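Local structure of putative (Helicobacter pylori, 4O8S) at residues I126-C137 / R148-L156. The protein belongs to the nucleotidyltransferase superfamily (AbiEii family) and probably transfers a nucleotide to an acceptor. Sequence-based numbering, arbitrary orientation.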
ATOM      1  N   ILE A 126       7.962  -5.530   2.702  1.00 27.64           N
ATOM      2  CA  ILE A 126       8.163  -4.529   1.667  1.00 30.99           C
ATOM      3  C   ILE A 126       8.262  -5.158   0.284  1.00 31.18           C
ATOM      4  O   ILE A 126       7.701  -4.632  -0.702  1.00 30.24           O
ATOM      5  CB  ILE A 126       9.457  -3.705   1.920  1.00 32.04           C
ATOM      6  CG1 ILE A 126       9.280  -2.779   3.116  1.00 30.03           C
ATOM      7  CG2 ILE A 126       9.820  -2.871   0.693  1.00 29.86           C
ATOM      8  CD1 ILE A 126       8.399  -1.603   2.799  1.00 34.76           C
ATOM      9  N   GLU A 127       8.978  -6.271   0.182  1.00 31.65           N
ATOM     10  CA  GLU A 127       9.177  -6.861  -1.138  1.00 34.60           C
ATOM     11  C   GLU A 127       7.860  -7.352  -1.749  1.00 33.73           C
ATOM     12  O   GLU A 127       7.685  -7.310  -2.959  1.00 32.00           O
ATOM     13  CB  GLU A 127      10.276  -7.951  -1.140  1.00 40.15           C
ATOM     14  CG  GLU A 127      10.090  -9.092  -0.156  1.00 52.36           C
ATOM     15  CD  GLU A 127      10.907 -10.340  -0.536  1.00 68.20           C
ATOM     16  OE1 GLU A 127      10.582 -11.447  -0.032  1.00 65.09           O
ATOM     17  OE2 GLU A 127      11.870 -10.213  -1.336  1.00 70.32           O
ATOM     18  N   ARG A 128       6.920  -7.777  -0.912  1.00 34.59           N
ATOM     19  CA  ARG A 128       5.607  -8.185  -1.414  1.00 36.43           C
ATOM     20  C   ARG A 128       4.831  -6.944  -1.879  1.00 35.96           C
ATOM     21  O   ARG A 128       4.157  -6.961  -2.915  1.00 34.18           O
ATOM     22  CB  ARG A 128       4.842  -8.929  -0.314  1.00 39.84           C
ATOM     23  CG  ARG A 128       3.540  -9.635  -0.740  1.00 47.20           C
ATOM     24  CD  ARG A 128       2.997 -10.437   0.454  1.00 60.13           C
ATOM     25  NE  ARG A 128       1.676 -11.050   0.260  1.00 69.50           N
ATOM     26  CZ  ARG A 128       1.463 -12.360   0.109  1.00 67.26           C
ATOM     27  NH1 ARG A 128       2.482 -13.214   0.104  1.00 65.68           N
ATOM     28  NH2 ARG A 128       0.225 -12.819  -0.043  1.00 62.52           N
ATOM     29  N   ILE A 129       4.939  -5.854  -1.127  1.00 27.12           N
ATOM     30  CA  ILE A 129       4.291  -4.623  -1.549  1.00 28.74           C
ATOM     31  C   ILE A 129       4.835  -4.139  -2.901  1.00 29.39           C
ATOM     32  O   ILE A 129       4.063  -3.737  -3.776  1.00 30.32           O
ATOM     33  CB  ILE A 129       4.392  -3.532  -0.475  1.00 30.20           C
ATOM     34  CG1 ILE A 129       3.724  -4.045   0.814  1.00 26.57           C
ATOM     35  CG2 ILE A 129       3.728  -2.246  -0.977  1.00 26.97           C
ATOM     36  CD1 ILE A 129       4.059  -3.247   2.079  1.00 30.55           C
ATOM     37  N   ILE A 130       6.152  -4.186  -3.075  1.00 28.62           N
ATOM     38  CA  ILE A 130       6.780  -3.786  -4.335  1.00 30.58           C
ATOM     39  C   ILE A 130       6.247  -4.651  -5.481  1.00 33.95           C
ATOM     40  O   ILE A 130       5.847  -4.135  -6.530  1.00 32.69           O
ATOM     41  CB  ILE A 130       8.325  -3.969  -4.284  1.00 31.59           C
ATOM     42  CG1 ILE A 130       8.952  -3.074  -3.204  1.00 32.30           C
ATOM     43  CG2 ILE A 130       8.945  -3.612  -5.622  1.00 30.39           C
ATOM     44  CD1 ILE A 130      10.444  -3.263  -3.057  1.00 30.34           C
ATOM     45  N   ASP A 131       6.278  -5.966  -5.274  1.00 34.81           N
ATOM     46  CA  ASP A 131       5.849  -6.958  -6.271  1.00 35.62           C
ATOM     47  C   ASP A 131       4.404  -6.685  -6.706  1.00 38.67           C
ATOM     48  O   ASP A 131       4.101  -6.624  -7.905  1.00 35.52           O
ATOM     49  CB  ASP A 131       6.000  -8.357  -5.660  1.00 37.50           C
ATOM     50  CG  ASP A 131       5.772  -9.490  -6.663  1.00 43.98           C
ATOM     51  OD1 ASP A 131       6.007  -9.313  -7.881  1.00 40.57           O
ATOM     52  OD2 ASP A 131       5.368 -10.583  -6.206  1.00 48.08           O
ATOM     53  N   ASN A 132       3.522  -6.481  -5.734  1.00 33.06           N
ATOM     54  CA  ASN A 132       2.134  -6.172  -6.043  1.00 35.20           C
ATOM     55  C   ASN A 132       1.931  -4.814  -6.709  1.00 38.57           C
ATOM     56  O   ASN A 132       1.004  -4.646  -7.499  1.00 37.36           O
ATOM     57  CB  ASN A 132       1.268  -6.275  -4.791  1.00 34.29           C
ATOM     58  CG  ASN A 132       1.185  -7.699  -4.263  1.00 38.30           C
ATOM     59  OD1 ASN A 132       1.546  -8.645  -4.963  1.00 37.99           O
ATOM     60  ND2 ASN A 132       0.710  -7.854  -3.029  1.00 37.06           N
ATOM     61  N   LYS A 133       2.773  -3.834  -6.389  1.00 31.65           N
ATOM     62  CA  LYS A 133       2.665  -2.531  -7.050  1.00 33.20           C
ATOM     63  C   LYS A 133       3.049  -2.650  -8.524  1.00 33.10           C
ATOM     64  O   LYS A 133       2.389  -2.095  -9.399  1.00 35.63           O
ATOM     65  CB  LYS A 133       3.555  -1.488  -6.357  1.00 34.42           C
ATOM     66  CG  LYS A 133       2.883  -0.766  -5.208  1.00 33.84           C
ATOM     67  CD  LYS A 133       1.983   0.335  -5.745  1.00 35.36           C
ATOM     68  CE  LYS A 133       1.120   0.918  -4.641  1.00 32.43           C
ATOM     69  NZ  LYS A 133       0.310   2.079  -5.146  1.00 33.16           N
ATOM     70  N   LEU A 134       4.110  -3.389  -8.799  1.00 34.20           N
ATOM     71  CA  LEU A 134       4.565  -3.551 -10.176  1.00 36.57           C
ATOM     72  C   LEU A 134       3.548  -4.323 -11.017  1.00 43.06           C
ATOM     73  O   LEU A 134       3.315  -3.974 -12.176  1.00 42.33           O
ATOM     74  CB  LEU A 134       5.932  -4.226 -10.215  1.00 35.88           C
ATOM     75  CG  LEU A 134       7.064  -3.296  -9.755  1.00 38.40           C
ATOM     76  CD1 LEU A 134       8.339  -4.072  -9.481  1.00 34.17           C
ATOM     77  CD2 LEU A 134       7.306  -2.215 -10.795  1.00 40.09           C
ATOM     78  N   CYS A 135       2.935  -5.352 -10.429  1.00 41.18           N
ATOM     79  CA  CYS A 135       1.880  -6.098 -11.114  1.00 41.77           C
ATOM     80  C   CYS A 135       0.740  -5.166 -11.491  1.00 43.02           C
ATOM     81  O   CYS A 135       0.289  -5.152 -12.636  1.00 48.44           O
ATOM     82  CB  CYS A 135       1.349  -7.225 -10.227  1.00 39.57           C
ATOM     83  SG  CYS A 135       2.488  -8.600 -10.063  1.00 48.65           S
ATOM     84  N   ALA A 136       0.303  -4.359 -10.532  1.00 40.26           N
ATOM     85  CA  ALA A 136      -0.861  -3.507 -10.726  1.00 40.61           C
ATOM     86  C   ALA A 136      -0.643  -2.382 -11.725  1.00 44.30           C
ATOM     87  O   ALA A 136      -1.582  -1.951 -12.383  1.00 45.95           O
ATOM     88  CB  ALA A 136      -1.338  -2.926  -9.383  1.00 42.45           C
ATOM     89  N   CYS A 137       0.571  -1.859 -11.816  1.00 48.29           N
ATOM     90  CA  CYS A 137       0.769  -0.703 -12.681  1.00 43.48           C
ATOM     91  C   CYS A 137       1.594  -1.016 -13.916  1.00 47.08           C
ATOM     92  O   CYS A 137       1.693  -0.177 -14.810  1.00 50.30           O
ATOM     93  CB  CYS A 137       1.404   0.461 -11.916  1.00 46.27           C
ATOM     94  SG  CYS A 137       3.186   0.267 -11.623  1.00 44.68           S
ATOM     95  N   ARG A 148      -0.753   7.152  -7.919  1.00 36.27           N
ATOM     96  CA  ARG A 148      -0.289   6.642  -6.629  1.00 36.40           C
ATOM     97  C   ARG A 148       0.726   5.532  -6.793  1.00 33.92           C
ATOM     98  O   ARG A 148       1.627   5.396  -5.963  1.00 32.49           O
ATOM     99  CB  ARG A 148      -1.464   6.130  -5.805  1.00 35.43           C
ATOM    100  CG  ARG A 148      -2.339   7.238  -5.277  1.00 35.82           C
ATOM    101  CD  ARG A 148      -3.710   6.727  -4.823  1.00 36.90           C
ATOM    102  NE  ARG A 148      -4.630   7.851  -4.654  1.00 37.61           N
ATOM    103  CZ  ARG A 148      -5.825   7.777  -4.064  1.00 42.65           C
ATOM    104  NH1 ARG A 148      -6.269   6.627  -3.555  1.00 37.85           N
ATOM    105  NH2 ARG A 148      -6.575   8.868  -3.979  1.00 38.08           N
ATOM    106  N   ASP A 149       0.583   4.731  -7.849  1.00 32.46           N
ATOM    107  CA  ASP A 149       1.524   3.648  -8.080  1.00 32.93           C
ATOM    108  C   ASP A 149       2.926   4.214  -8.325  1.00 36.05           C
ATOM    109  O   ASP A 149       3.935   3.663  -7.861  1.00 32.52           O
ATOM    110  CB  ASP A 149       1.076   2.798  -9.268  1.00 34.75           C
ATOM    111  CG  ASP A 149      -0.223   2.048  -8.991  1.00 38.64           C
ATOM    112  OD1 ASP A 149      -0.553   1.863  -7.797  1.00 35.02           O
ATOM    113  OD2 ASP A 149      -0.911   1.652  -9.967  1.00 38.93           O
ATOM    114  N   LEU A 150       2.984   5.321  -9.058  1.00 35.77           N
ATOM    115  CA  LEU A 150       4.259   5.967  -9.344  1.00 38.21           C
ATOM    116  C   LEU A 150       4.847   6.591  -8.084  1.00 36.06           C
ATOM    117  O   LEU A 150       6.029   6.393  -7.780  1.00 35.47           O
ATOM    118  CB  LEU A 150       4.080   7.040 -10.420  1.00 37.86           C
ATOM    119  CG  LEU A 150       5.363   7.787 -10.786  1.00 44.54           C
ATOM    120  CD1 LEU A 150       6.457   6.819 -11.224  1.00 38.91           C
ATOM    121  CD2 LEU A 150       5.084   8.793 -11.884  1.00 40.65           C
ATOM    122  N   PHE A 151       4.023   7.334  -7.350  1.00 30.36           N
ATOM    123  CA  PHE A 151       4.457   7.953  -6.105  1.00 33.33           C
ATOM    124  C   PHE A 151       5.039   6.897  -5.170  1.00 34.47           C
ATOM    125  O   PHE A 151       6.128   7.059  -4.595  1.00 28.90           O
ATOM    126  CB  PHE A 151       3.256   8.589  -5.410  1.00 33.90           C
ATOM    127  CG  PHE A 151       3.613   9.358  -4.160  1.00 32.24           C
ATOM    128  CD1 PHE A 151       3.803   8.702  -2.942  1.00 32.01           C
ATOM    129  CD2 PHE A 151       3.754  10.747  -4.202  1.00 34.34           C
ATOM    130  CE1 PHE A 151       4.137   9.416  -1.781  1.00 33.33           C
ATOM    131  CE2 PHE A 151       4.098  11.475  -3.051  1.00 32.01           C
ATOM    132  CZ  PHE A 151       4.285  10.807  -1.838  1.00 34.26           C
ATOM    133  N   ASP A 152       4.285   5.818  -4.996  1.00 31.37           N
ATOM    134  CA  ASP A 152       4.674   4.788  -4.047  1.00 31.75           C
ATOM    135  C   ASP A 152       5.926   4.046  -4.474  1.00 30.81           C
ATOM    136  O   ASP A 152       6.806   3.785  -3.635  1.00 29.56           O
ATOM    137  CB  ASP A 152       3.527   3.811  -3.806  1.00 33.15           C
ATOM    138  CG  ASP A 152       2.286   4.500  -3.285  1.00 31.75           C
ATOM    139  OD1 ASP A 152       2.412   5.625  -2.763  1.00 32.22           O
ATOM    140  OD2 ASP A 152       1.183   3.919  -3.394  1.00 31.40           O
ATOM    141  N   LEU A 153       6.021   3.707  -5.761  1.00 29.70           N
ATOM    142  CA  LEU A 153       7.205   3.002  -6.258  1.00 30.07           C
ATOM    143  C   LEU A 153       8.456   3.876  -6.150  1.00 32.91           C
ATOM    144  O   LEU A 153       9.542   3.377  -5.858  1.00 30.60           O
ATOM    145  CB  LEU A 153       7.014   2.519  -7.699  1.00 33.09           C
ATOM    146  CG  LEU A 153       6.214   1.210  -7.821  1.00 33.79           C
ATOM    147  CD1 LEU A 153       6.011   0.850  -9.291  1.00 28.21           C
ATOM    148  CD2 LEU A 153       6.942   0.089  -7.090  1.00 29.11           C
ATOM    149  N   HIS A 154       8.287   5.177  -6.381  1.00 31.14           N
ATOM    150  CA  HIS A 154       9.368   6.140  -6.211  1.00 32.38           C
ATOM    151  C   HIS A 154       9.783   6.193  -4.739  1.00 32.76           C
ATOM    152  O   HIS A 154      10.969   6.149  -4.426  1.00 31.67           O
ATOM    153  CB  HIS A 154       8.910   7.511  -6.713  1.00 31.42           C
ATOM    154  CG  HIS A 154       9.854   8.624  -6.390  1.00 37.33           C
ATOM    155  ND1 HIS A 154       9.811   9.313  -5.193  1.00 37.24           N
ATOM    156  CD2 HIS A 154      10.859   9.180  -7.111  1.00 35.62           C
ATOM    157  CE1 HIS A 154      10.756  10.239  -5.190  1.00 38.97           C
ATOM    158  NE2 HIS A 154      11.405  10.178  -6.341  1.00 38.40           N
ATOM    159  N   PHE A 155       8.799   6.263  -3.839  1.00 27.47           N
ATOM    160  CA  PHE A 155       9.051   6.251  -2.403  1.00 26.93           C
ATOM    161  C   PHE A 155       9.824   5.000  -2.003  1.00 30.13           C
ATOM    162  O   PHE A 155      10.765   5.053  -1.181  1.00 29.65           O
ATOM    163  CB  PHE A 155       7.718   6.269  -1.646  1.00 27.86           C
ATOM    164  CG  PHE A 155       7.850   5.975  -0.176  1.00 25.59           C
ATOM    165  CD1 PHE A 155       8.194   6.989   0.721  1.00 25.75           C
ATOM    166  CD2 PHE A 155       7.642   4.685   0.317  1.00 24.95           C
ATOM    167  CE1 PHE A 155       8.335   6.726   2.069  1.00 27.92           C
ATOM    168  CE2 PHE A 155       7.789   4.409   1.680  1.00 25.95           C
ATOM    169  CZ  PHE A 155       8.129   5.434   2.565  1.00 24.13           C
ATOM    170  N   LEU A 156       9.403   3.865  -2.557  1.00 25.88           N
ATOM    171  CA  LEU A 156      10.036   2.586  -2.248  1.00 28.45           C
ATOM    172  C   LEU A 156      11.477   2.518  -2.770  1.00 28.80           C
ATOM    173  O   LEU A 156      12.374   2.104  -2.048  1.00 26.97           O
ATOM    174  CB  LEU A 156       9.199   1.433  -2.819  1.00 27.55           C
ATOM    175  CG  LEU A 156       7.931   1.188  -1.973  1.00 27.82           C
ATOM    176  CD1 LEU A 156       6.929   0.361  -2.738  1.00 23.55           C
ATOM    177  CD2 LEU A 156       8.284   0.482  -0.658  1.00 26.35           C
TER
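A buried salt-bridge network centred on K133 ties together two consecutive, roughly antiparallel helices, 126-139 and 147-159; the axes of segments 126-137 and 148-156 approach to 10.1 Å, with 147° between their directions. NZ of K133 donates to OD2 of D152 at 2.7 Å and to OD1 of D149 at 2.8 Å. The two aspartates are three residues apart, so both face K133 from adjacent turns of one helix. D149 receives the ammonium through its anti lone pair; D152 is also met on its anti side, 19° out of the carboxylate plane. A bend at chi2 (-80°) carries the lysine chain across to them, its CD and CE running close beside the acidic oxygens. E30 adds a third carboxylate to NZ, while R41 pairs with D152 and R144 with D149.

Next to this polar centre, L153 enters as a knob into a hole formed by I130, K133, L134 and C137. Its two methyls divide the work: CD2 rests on CB of K133 at 3.8 Å, and CD1 lies 3.7 Å from CD2 of L134. C137 bridges the two regions, its SG against CD1 of L153 and its CB against D149. Farther along, L156 slides past I126 and I130, with its CD2 3.9 Å from CG2 of I126.

F175 of helix 166-176 packs on C137 and L153, and L33 of helix 29-36 reaches L156. The knob into a hole beside a buried salt-bridge network closes an antiparallel helical hairpin, here within the AbiEii-type nucleotidyltransferase region.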